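Local coordinates for protein arginine kinase (Cydia pomonella granulosis virus, PDB 6VVG) that probably phosphorylates proteins on serine or threonine with ATP as donor, and binds AMP in its nucleotide pocket, at residues Arg165-Asp174 with Lys184-Phe194; Thr176-Lys184 with Phe194-Glu205. All coordinates share one frame; numbering follows the deposited sequence.

Interaction 1. Residues Arg165-Asp174 with Lys184-Phe194; sequences RIVGTPSFYD and KIRHEAYQTSF
The ring of Tyr190 is held between Arg165 and Ser171. Arg165 CG lies over the centre of one face, 3.4 Å from the ring centroid, and Ser171 CB over the centre of the other, both as CH-pi contacts. Thr169 OG1 meets Tyr190 CD2 at the ring edge, in plane, while the hydroxyl of Tyr190 lies over one face of the Phe172 ring. Farther along, Tyr173 and His187 form an offset stack with centroids 4.1 Å apart and planes at 29°.

Charged and polar ends converge on Asp174. A bend at chi2 (-73°) carries the Arg165 chain across Tyr190, and its guanidinium then grips Asp174 side-on, NE and NH2 both reaching OD2 within the guanidinium plane. Asp174 OD1 accepts from Lys184 NZ (2.9 Å) and from Tyr190 OH (3.0 Å), which approach from opposite faces of the carboxylate. The fully extended Lys184 also bonds to Asp174 O, NZ to O 2.7 Å. Such company would probably favour a charged carboxylate.

Backbone pairing completes the contact: Gly168 N donates to Tyr190 O (2.9 Å) and Tyr190 N to Thr169 O (3.0 Å), docking the type II turn Ile166-Thr169. Ser171 OG donates to Glu188 O and Tyr173 OH to Ile185 O. One water links Ser171 N with His187 O, another Ser171 OG with Lys184 O. His187, at positive phi, ends the helix in a Schellman motif.

Asn140 of the catalytic loop bonds to both Asp174 and Lys184. Strand 165-166 pairs with strand 137-138, Val167 O accepts from Asn136 of the second subunit, and Tyr173 and Ile185 rest on helix 228-235.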
loop_
_atom_site.group_PDB
_atom_site.type_symbol
_atom_site.label_atom_id
_atom_site.label_comp_id
_atom_site.label_asym_id
_atom_site.label_seq_id
_atom_site.Cartn_x
_atom_site.Cartn_y
_atom_site.Cartn_z
ATOM N N ARG A 165 -4.274 4.135 4.816
ATOM C CA ARG A 165 -2.887 4.187 5.247
ATOM C C ARG A 165 -2.401 2.822 5.715
ATOM O O ARG A 165 -3.184 1.950 6.108
ATOM C CB ARG A 165 -2.686 5.190 6.398
ATOM C CG ARG A 165 -3.203 6.587 6.141
ATOM C CD ARG A 165 -2.320 7.326 5.150
ATOM N NE ARG A 165 -2.915 8.608 4.794
ATOM C CZ ARG A 165 -2.754 9.218 3.625
ATOM N NH1 ARG A 165 -1.991 8.672 2.688
ATOM N NH2 ARG A 165 -3.351 10.382 3.400
ATOM N N ILE A 166 -1.079 2.663 5.695
ATOM C CA ILE A 166 -0.433 1.450 6.183
ATOM C C ILE A 166 -0.275 1.540 7.696
ATOM O O ILE A 166 0.166 2.564 8.227
ATOM C CB ILE A 166 0.933 1.244 5.505
ATOM C CG1 ILE A 166 0.766 0.945 4.015
ATOM C CG2 ILE A 166 1.693 0.118 6.185
ATOM C CD1 ILE A 166 2.082 0.828 3.254
ATOM N N VAL A 167 -0.625 0.455 8.391
ATOM C CA VAL A 167 -0.509 0.425 9.843
ATOM C C VAL A 167 0.937 0.669 10.246
ATOM O O VAL A 167 1.865 0.065 9.693
ATOM C CB VAL A 167 -1.016 -0.920 10.386
ATOM C CG1 VAL A 167 -0.686 -1.064 11.867
ATOM C CG2 VAL A 167 -2.511 -1.064 10.143
ATOM N N GLY A 168 1.135 1.563 11.212
ATOM C CA GLY A 168 2.440 1.797 11.794
ATOM C C GLY A 168 3.181 3.012 11.275
ATOM O O GLY A 168 4.201 3.387 11.869
ATOM N N THR A 169 2.707 3.637 10.205
ATOM C CA THR A 169 3.383 4.792 9.641
ATOM C C THR A 169 2.998 6.063 10.390
ATOM O O THR A 169 1.951 6.119 11.040
ATOM C CB THR A 169 3.038 4.933 8.164
ATOM O OG1 THR A 169 1.617 5.035 8.004
ATOM C CG2 THR A 169 3.553 3.728 7.387
ATOM N N PRO A 170 3.837 7.098 10.326
ATOM C CA PRO A 170 3.516 8.347 11.035
ATOM C C PRO A 170 2.232 8.966 10.502
ATOM O O PRO A 170 2.018 9.050 9.291
ATOM C CB PRO A 170 4.732 9.243 10.763
ATOM C CG PRO A 170 5.854 8.287 10.389
ATOM C CD PRO A 170 5.157 7.147 9.666
ATOM N N SER A 171 1.386 9.425 11.414
ATOM C CA SER A 171 0.109 9.996 11.019
ATOM C C SER A 171 0.204 11.515 10.899
ATOM O O SER A 171 1.090 12.158 11.468
ATOM C CB SER A 171 -0.982 9.625 12.023
ATOM O OG SER A 171 -0.769 10.278 13.263
ATOM N N PHE A 172 -0.729 12.078 10.135
ATOM C CA PHE A 172 -0.920 13.514 10.015
ATOM C C PHE A 172 -2.421 13.772 9.986
ATOM O O PHE A 172 -3.232 12.843 9.920
ATOM C CB PHE A 172 -0.218 14.087 8.771
ATOM C CG PHE A 172 -0.519 13.345 7.502
ATOM C CD1 PHE A 172 -0.033 12.063 7.292
ATOM C CD2 PHE A 172 -1.276 13.938 6.508
ATOM C CE1 PHE A 172 -0.314 11.384 6.121
ATOM C CE2 PHE A 172 -1.557 13.266 5.334
ATOM C CZ PHE A 172 -1.078 11.988 5.142
ATOM N N TYR A 173 -2.793 15.048 10.032
ATOM C CA TYR A 173 -4.192 15.435 10.200
ATOM C C TYR A 173 -4.944 15.418 8.863
ATOM O O TYR A 173 -5.444 16.432 8.379
ATOM C CB TYR A 173 -4.268 16.811 10.848
ATOM C CG TYR A 173 -3.891 16.864 12.311
ATOM C CD1 TYR A 173 -3.983 15.740 13.121
ATOM C CD2 TYR A 173 -3.451 18.051 12.885
ATOM C CE1 TYR A 173 -3.645 15.795 14.464
ATOM C CE2 TYR A 173 -3.115 18.117 14.228
ATOM C CZ TYR A 173 -3.218 16.987 15.012
ATOM O OH TYR A 173 -2.883 17.043 16.346
ATOM N N ASP A 174 -5.016 14.233 8.266
ATOM C CA ASP A 174 -5.852 14.029 7.091
ATOM C C ASP A 174 -7.226 13.513 7.515
ATOM O O ASP A 174 -7.401 12.961 8.601
ATOM C CB ASP A 174 -5.184 13.063 6.108
ATOM C CG ASP A 174 -4.999 11.667 6.679
ATOM O OD1 ASP A 174 -5.091 11.491 7.912
ATOM O OD2 ASP A 174 -4.747 10.740 5.879
ATOM N N LYS A 184 -5.260 9.735 17.192
ATOM C CA LYS A 184 -4.924 10.458 15.969
ATOM C C LYS A 184 -4.679 11.931 16.260
ATOM O O LYS A 184 -3.789 12.549 15.660
ATOM C CB LYS A 184 -6.029 10.302 14.922
ATOM C CG LYS A 184 -5.663 10.923 13.571
ATOM C CD LYS A 184 -6.624 10.516 12.459
ATOM C CE LYS A 184 -6.290 11.244 11.159
ATOM N NZ LYS A 184 -6.942 10.626 9.972
ATOM N N ILE A 185 -5.460 12.514 17.175
ATOM C CA ILE A 185 -5.212 13.892 17.588
ATOM C C ILE A 185 -3.789 14.033 18.112
ATOM O O ILE A 185 -3.114 15.037 17.857
ATOM C CB ILE A 185 -6.246 14.334 18.642
ATOM C CG1 ILE A 185 -7.640 14.425 18.017
ATOM C CG2 ILE A 185 -5.843 15.669 19.252
ATOM C CD1 ILE A 185 -8.773 14.418 19.027
ATOM N N ARG A 186 -3.307 13.024 18.838
ATOM C CA ARG A 186 -1.986 13.047 19.449
ATOM C C ARG A 186 -0.899 12.516 18.518
ATOM O O ARG A 186 0.203 12.196 18.980
ATOM C CB ARG A 186 -2.002 12.250 20.757
ATOM C CG ARG A 186 -2.964 12.808 21.805
ATOM C CD ARG A 186 -2.749 12.198 23.186
ATOM N NE ARG A 186 -2.873 10.743 23.185
ATOM C CZ ARG A 186 -3.960 10.081 23.570
ATOM N NH1 ARG A 186 -5.030 10.741 23.991
ATOM N NH2 ARG A 186 -3.977 8.757 23.533
ATOM N N HIS A 187 -1.185 12.425 17.220
ATOM C CA HIS A 187 -0.199 12.030 16.213
ATOM C C HIS A 187 0.441 10.679 16.532
ATOM O O HIS A 187 1.640 10.480 16.329
ATOM C CB HIS A 187 0.886 13.101 16.048
ATOM C CG HIS A 187 0.400 14.373 15.426
ATOM N ND1 HIS A 187 0.098 14.483 14.085
ATOM C CD2 HIS A 187 0.170 15.594 15.964
ATOM C CE1 HIS A 187 -0.303 15.714 13.825
ATOM N NE2 HIS A 187 -0.269 16.408 14.948
ATOM N N GLU A 188 -0.355 9.738 17.031
ATOM C CA GLU A 188 0.103 8.360 17.099
ATOM C C GLU A 188 0.133 7.757 15.697
ATOM O O GLU A 188 -0.507 8.254 14.765
ATOM C CB GLU A 188 -0.800 7.532 18.012
ATOM C CG GLU A 188 -0.732 7.918 19.478
ATOM C CD GLU A 188 -1.321 6.853 20.393
ATOM O OE1 GLU A 188 -1.507 5.701 19.949
ATOM O OE2 GLU A 188 -1.608 7.174 21.562
ATOM N N ALA A 189 0.890 6.671 15.550
ATOM C CA ALA A 189 0.966 5.988 14.264
ATOM C C ALA A 189 -0.416 5.505 13.832
ATOM O O ALA A 189 -1.285 5.217 14.659
ATOM C CB ALA A 189 1.930 4.804 14.347
ATOM N N TYR A 190 -0.621 5.432 12.516
ATOM C CA TYR A 190 -1.862 4.882 11.986
ATOM C C TYR A 190 -2.085 3.479 12.537
ATOM O O TYR A 190 -1.183 2.637 12.513
ATOM C CB TYR A 190 -1.821 4.860 10.457
ATOM C CG TYR A 190 -2.011 6.229 9.845
ATOM C CD1 TYR A 190 -3.150 6.983 10.117
ATOM C CD2 TYR A 190 -1.055 6.773 9.003
ATOM C CE1 TYR A 190 -3.326 8.239 9.569
ATOM C CE2 TYR A 190 -1.223 8.028 8.445
ATOM C CZ TYR A 190 -2.357 8.759 8.738
ATOM O OH TYR A 190 -2.532 10.009 8.187
ATOM N N GLN A 191 -3.289 3.233 13.047
ATOM C CA GLN A 191 -3.594 1.975 13.710
ATOM C C GLN A 191 -5.078 1.685 13.557
ATOM O O GLN A 191 -5.873 2.575 13.241
ATOM C CB GLN A 191 -3.202 2.017 15.191
ATOM C CG GLN A 191 -3.563 3.321 15.886
ATOM C CD GLN A 191 -3.052 3.387 17.316
ATOM O OE1 GLN A 191 -3.659 2.832 18.231
ATOM N NE2 GLN A 191 -1.931 4.073 17.512
ATOM N N THR A 192 -5.444 0.420 13.778
ATOM C CA THR A 192 -6.837 0.023 13.607
ATOM C C THR A 192 -7.760 0.813 14.524
ATOM O O THR A 192 -8.918 1.065 14.170
ATOM C CB THR A 192 -7.003 -1.477 13.862
ATOM O OG1 THR A 192 -6.517 -1.808 15.169
ATOM C CG2 THR A 192 -6.246 -2.289 12.818
ATOM N N SER A 193 -7.274 1.214 15.701
ATOM C CA SER A 193 -8.122 1.939 16.640
ATOM C C SER A 193 -8.631 3.246 16.044
ATOM O O SER A 193 -9.702 3.726 16.432
ATOM C CB SER A 193 -7.363 2.204 17.942
ATOM O OG SER A 193 -6.348 3.179 17.770
ATOM N N PHE A 194 -7.878 3.837 15.111
ATOM C CA PHE A 194 -8.373 5.008 14.395
ATOM C C PHE A 194 -9.726 4.708 13.759
ATOM O O PHE A 194 -10.690 5.468 13.911
ATOM C CB PHE A 194 -7.387 5.431 13.301
ATOM C CG PHE A 194 -6.156 6.127 13.803
ATOM C CD1 PHE A 194 -5.700 5.939 15.092
ATOM C CD2 PHE A 194 -5.444 6.966 12.959
ATOM C CE1 PHE A 194 -4.562 6.580 15.535
ATOM C CE2 PHE A 194 -4.306 7.609 13.395
ATOM C CZ PHE A 194 -3.863 7.416 14.686
HETATM O O HOH W 1 2.743 9.308 14.128
HETATM O O HOH W 2 -2.443 12.680 13.234
#

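Interaction 2. Residues Thr176-Lys184 with Phe194-Glu205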
loop_
_atom_site.group_PDB
_atom_site.type_symbol
_atom_site.label_atom_id
_atom_site.label_comp_id
_atom_site.label_asym_id
_atom_site.label_seq_id
_atom_site.Cartn_x
_atom_site.Cartn_y
_atom_site.Cartn_z
ATOM N N THR A 176 -11.409 13.927 8.364
ATOM C CA THR A 176 -12.374 14.825 8.987
ATOM C C THR A 176 -12.124 14.908 10.488
ATOM O O THR A 176 -12.219 13.901 11.201
ATOM C CB THR A 176 -13.802 14.363 8.708
ATOM O OG1 THR A 176 -13.954 14.099 7.307
ATOM C CG2 THR A 176 -14.809 15.424 9.132
ATOM N N THR A 177 -11.862 16.126 10.965
ATOM C CA THR A 177 -11.424 16.333 12.339
ATOM C C THR A 177 -12.396 15.732 13.345
ATOM O O THR A 177 -11.976 15.143 14.345
ATOM C CB THR A 177 -11.252 17.832 12.592
ATOM O OG1 THR A 177 -10.360 18.384 11.614
ATOM C CG2 THR A 177 -10.717 18.100 13.988
ATOM N N VAL A 178 -13.698 15.856 13.095
ATOM C CA VAL A 178 -14.679 15.502 14.116
ATOM C C VAL A 178 -14.825 13.991 14.246
ATOM O O VAL A 178 -15.581 13.503 15.095
ATOM C CB VAL A 178 -16.047 16.151 13.834
ATOM C CG1 VAL A 178 -15.972 17.666 14.004
ATOM C CG2 VAL A 178 -16.538 15.792 12.435
ATOM N N TYR A 179 -14.116 13.239 13.410
ATOM C CA TYR A 179 -14.032 11.794 13.559
ATOM C C TYR A 179 -12.685 11.347 14.112
ATOM O O TYR A 179 -12.441 10.140 14.213
ATOM C CB TYR A 179 -14.297 11.098 12.215
ATOM C CG TYR A 179 -15.754 11.067 11.785
ATOM C CD1 TYR A 179 -16.302 12.107 11.046
ATOM C CD2 TYR A 179 -16.575 9.991 12.106
ATOM C CE1 TYR A 179 -17.626 12.085 10.643
ATOM C CE2 TYR A 179 -17.904 9.961 11.711
ATOM C CZ TYR A 179 -18.423 11.011 10.978
ATOM O OH TYR A 179 -19.741 10.985 10.579
ATOM N N PHE A 180 -11.808 12.284 14.475
ATOM C CA PHE A 180 -10.468 11.934 14.934
ATOM C C PHE A 180 -10.520 11.285 16.313
ATOM O O PHE A 180 -11.121 11.834 17.240
ATOM C CB PHE A 180 -9.577 13.177 15.014
ATOM C CG PHE A 180 -9.058 13.673 13.692
ATOM C CD1 PHE A 180 -9.561 13.204 12.495
ATOM C CD2 PHE A 180 -8.064 14.640 13.663
ATOM C CE1 PHE A 180 -9.077 13.682 11.288
ATOM C CE2 PHE A 180 -7.578 15.122 12.461
ATOM C CZ PHE A 180 -8.086 14.643 11.274
ATOM N N SER A 181 -9.855 10.140 16.462
ATOM C CA SER A 181 -9.708 9.518 17.769
ATOM C C SER A 181 -8.716 10.300 18.626
ATOM O O SER A 181 -7.904 11.069 18.106
ATOM C CB SER A 181 -9.226 8.081 17.621
ATOM O OG SER A 181 -7.851 8.045 17.271
ATOM N N PRO A 182 -8.759 10.115 19.951
ATOM C CA PRO A 182 -7.738 10.763 20.798
ATOM C C PRO A 182 -6.326 10.482 20.312
ATOM O O PRO A 182 -5.463 11.369 20.338
ATOM C CB PRO A 182 -7.993 10.161 22.189
ATOM C CG PRO A 182 -9.450 9.754 22.165
ATOM C CD PRO A 182 -9.708 9.300 20.736
ATOM N N GLU A 183 -6.080 9.258 19.845
ATOM C CA GLU A 183 -4.739 8.870 19.423
ATOM C C GLU A 183 -4.332 9.581 18.139
ATOM O O GLU A 183 -3.172 9.987 17.990
ATOM C CB GLU A 183 -4.680 7.353 19.242
ATOM C CG GLU A 183 -4.802 6.553 20.541
ATOM C CD GLU A 183 -6.181 6.645 21.171
ATOM O OE1 GLU A 183 -7.181 6.680 20.423
ATOM O OE2 GLU A 183 -6.265 6.690 22.418
ATOM N N LYS A 184 -5.260 9.735 17.192
ATOM C CA LYS A 184 -4.924 10.458 15.969
ATOM C C LYS A 184 -4.679 11.931 16.260
ATOM O O LYS A 184 -3.789 12.549 15.660
ATOM C CB LYS A 184 -6.029 10.302 14.922
ATOM C CG LYS A 184 -5.663 10.923 13.571
ATOM C CD LYS A 184 -6.624 10.516 12.459
ATOM C CE LYS A 184 -6.290 11.244 11.159
ATOM N NZ LYS A 184 -6.942 10.626 9.972
ATOM N N PHE A 194 -7.878 3.837 15.111
ATOM C CA PHE A 194 -8.373 5.008 14.395
ATOM C C PHE A 194 -9.726 4.708 13.759
ATOM O O PHE A 194 -10.690 5.468 13.911
ATOM C CB PHE A 194 -7.387 5.431 13.301
ATOM C CG PHE A 194 -6.156 6.127 13.803
ATOM C CD1 PHE A 194 -5.700 5.939 15.092
ATOM C CD2 PHE A 194 -5.444 6.966 12.959
ATOM C CE1 PHE A 194 -4.562 6.580 15.535
ATOM C CE2 PHE A 194 -4.306 7.609 13.395
ATOM C CZ PHE A 194 -3.863 7.416 14.686
ATOM N N ASP A 195 -9.797 3.598 13.020
ATOM C CA ASP A 195 -11.036 3.210 12.358
ATOM C C ASP A 195 -12.118 2.874 13.374
ATOM O O ASP A 195 -13.284 3.248 13.198
ATOM C CB ASP A 195 -10.784 2.015 11.436
ATOM C CG ASP A 195 -10.148 2.411 10.115
ATOM O OD1 ASP A 195 -10.094 3.619 9.812
ATOM O OD2 ASP A 195 -9.705 1.508 9.375
ATOM N N TRP A 196 -11.756 2.160 14.442
ATOM C CA TRP A 196 -12.763 1.732 15.408
ATOM C C TRP A 196 -13.412 2.925 16.095
ATOM O O TRP A 196 -14.620 2.915 16.353
ATOM C CB TRP A 196 -12.136 0.781 16.429
ATOM C CG TRP A 196 -11.662 -0.500 15.801
ATOM C CD1 TRP A 196 -10.503 -1.167 16.069
ATOM C CD2 TRP A 196 -12.335 -1.259 14.786
ATOM N NE1 TRP A 196 -10.417 -2.297 15.291
ATOM C CE2 TRP A 196 -11.528 -2.375 14.494
ATOM C CE3 TRP A 196 -13.545 -1.107 14.100
ATOM C CZ2 TRP A 196 -11.892 -3.329 13.546
ATOM C CZ3 TRP A 196 -13.901 -2.053 13.159
ATOM C CH2 TRP A 196 -13.079 -3.152 12.893
ATOM N N TRP A 197 -12.630 3.964 16.397
ATOM C CA TRP A 197 -13.210 5.174 16.976
ATOM C C TRP A 197 -14.224 5.795 16.024
ATOM O O TRP A 197 -15.332 6.163 16.430
ATOM C CB TRP A 197 -12.107 6.178 17.314
ATOM C CG TRP A 197 -12.615 7.466 17.884
ATOM C CD1 TRP A 197 -13.033 8.564 17.188
ATOM C CD2 TRP A 197 -12.746 7.797 19.272
ATOM N NE1 TRP A 197 -13.423 9.554 18.057
ATOM C CE2 TRP A 197 -13.257 9.109 19.342
ATOM C CE3 TRP A 197 -12.487 7.110 20.460
ATOM C CZ2 TRP A 197 -13.507 9.747 20.553
ATOM C CZ3 TRP A 197 -12.736 7.745 21.662
ATOM C CH2 TRP A 197 -13.240 9.052 21.699
ATOM N N ALA A 198 -13.859 5.917 14.747
ATOM C CA ALA A 198 -14.794 6.448 13.760
ATOM C C ALA A 198 -16.037 5.574 13.661
ATOM O O ALA A 198 -17.154 6.086 13.514
ATOM C CB ALA A 198 -14.109 6.567 12.398
ATOM N N VAL A 199 -15.867 4.253 13.729
ATOM C CA VAL A 199 -17.029 3.368 13.771
ATOM C C VAL A 199 -17.914 3.725 14.956
ATOM O O VAL A 199 -19.146 3.756 14.847
ATOM C CB VAL A 199 -16.586 1.895 13.825
ATOM C CG1 VAL A 199 -17.774 1.006 14.175
ATOM C CG2 VAL A 199 -15.965 1.475 12.503
ATOM N N GLY A 200 -17.299 4.001 16.107
ATOM C CA GLY A 200 -18.073 4.406 17.267
ATOM C C GLY A 200 -18.889 5.658 17.016
ATOM O O GLY A 200 -20.053 5.742 17.411
ATOM N N VAL A 201 -18.290 6.652 16.358
ATOM C CA VAL A 201 -19.037 7.866 16.048
ATOM C C VAL A 201 -20.185 7.551 15.097
ATOM O O VAL A 201 -21.314 8.022 15.283
ATOM C CB VAL A 201 -18.103 8.942 15.465
ATOM C CG1 VAL A 201 -18.906 10.183 15.079
ATOM C CG2 VAL A 201 -17.004 9.295 16.458
ATOM N N VAL A 202 -19.915 6.753 14.063
ATOM C CA VAL A 202 -20.969 6.360 13.133
ATOM C C VAL A 202 -22.091 5.645 13.873
ATOM O O VAL A 202 -23.276 5.903 13.630
ATOM C CB VAL A 202 -20.388 5.483 12.008
ATOM C CG1 VAL A 202 -21.502 4.925 11.137
ATOM C CG2 VAL A 202 -19.392 6.275 11.179
ATOM N N ALA A 203 -21.740 4.731 14.782
ATOM C CA ALA A 203 -22.757 3.982 15.513
ATOM C C ALA A 203 -23.614 4.916 16.356
ATOM O O ALA A 203 -24.845 4.804 16.379
ATOM C CB ALA A 203 -22.092 2.913 16.383
ATOM N N TYR A 204 -22.975 5.853 17.057
ATOM C CA TYR A 204 -23.740 6.824 17.830
ATOM C C TYR A 204 -24.666 7.631 16.929
ATOM O O TYR A 204 -25.810 7.920 17.297
ATOM C CB TYR A 204 -22.803 7.758 18.593
ATOM C CG TYR A 204 -23.513 8.550 19.669
ATOM C CD1 TYR A 204 -24.296 9.657 19.349
ATOM C CD2 TYR A 204 -23.421 8.179 21.001
ATOM C CE1 TYR A 204 -24.960 10.371 20.332
ATOM C CE2 TYR A 204 -24.074 8.892 21.988
ATOM C CZ TYR A 204 -24.841 9.983 21.649
ATOM O OH TYR A 204 -25.490 10.691 22.634
ATOM N N GLU A 205 -24.190 7.992 15.738
ATOM C CA GLU A 205 -24.962 8.867 14.865
ATOM C C GLU A 205 -26.179 8.149 14.297
ATOM O O GLU A 205 -27.285 8.700 14.291
ATOM C CB GLU A 205 -24.070 9.401 13.747
ATOM C CG GLU A 205 -23.072 10.440 14.237
ATOM C CD GLU A 205 -22.162 10.958 13.146
ATOM O OE1 GLU A 205 -21.554 10.128 12.438
ATOM O OE2 GLU A 205 -22.054 12.194 13.003
HETATM O O HOH W 3 -14.736 12.181 17.292
HETATM O O HOH W 4 -10.107 8.276 14.078
#
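This is a buried, mainly apolar contact in the helical lobe of the kinase, where the end of the activation segment and the first turn of helix 182-185 lie along helix 192-208. Trp197 offers one face of its indole to the arriving chain. With CG anti to its backbone N (chi1 179°), the ring system takes Ser181 CA over the five-membered ring and Pro182 CD over the six-membered ring, on the same face, the latter 3.4 Å from the ring centroid. At the indole edge, a water in the ring plane accepts from Trp197 NE1 (3.0 Å) and donates to Val178 O.

Phe194 packs one face against Lys184 CB, with Glu183 CB near its CE1 atom. Ser181 caps helix 182-185, its OG accepting from Lys184 N at 3.1 Å. A second water joins Tyr179 O, Ser181 N and Phe194 O. Farther along the helix, Tyr179 runs past Val201, CE2 to CG1 3.5 Å, and Val202; its OH comes within 2.7 Å of Glu205 OE1, the ring and carboxylate planes 70° apart.

Ser181-Pro182-Glu183 stands in the place of the APE motif that closes the activation segment of protein kinases, and Glu183 makes that family's characteristic salt bridge, here with Arg264. Asp195, Trp197 and Gly200 match the DxWxxG signature of the F helix, with Asp195 bonded to His139 and Asn140 of the catalytic loop.

Overall arrangement
Interactions 1 and 2 lie side by side in the helical lobe, their centres about 12 Å apart. Their segments alternate along the chain, 165-174, 176-184, 184-194, then 194-205, so the two contacts are interleaved in sequence. Lys184 and Phe194 belong to both, as do helices 182-185 and 192-208, and the two meet directly where Phe180 packs on Tyr173 and Ile185. Together they fasten the activation segment at two levels: interaction 1 folds its outer loop onto the chain following helix 182-185, near the second subunit, while interaction 2 seats its end on the buried helix 192-208, consistent with an ordered kinase activation segment.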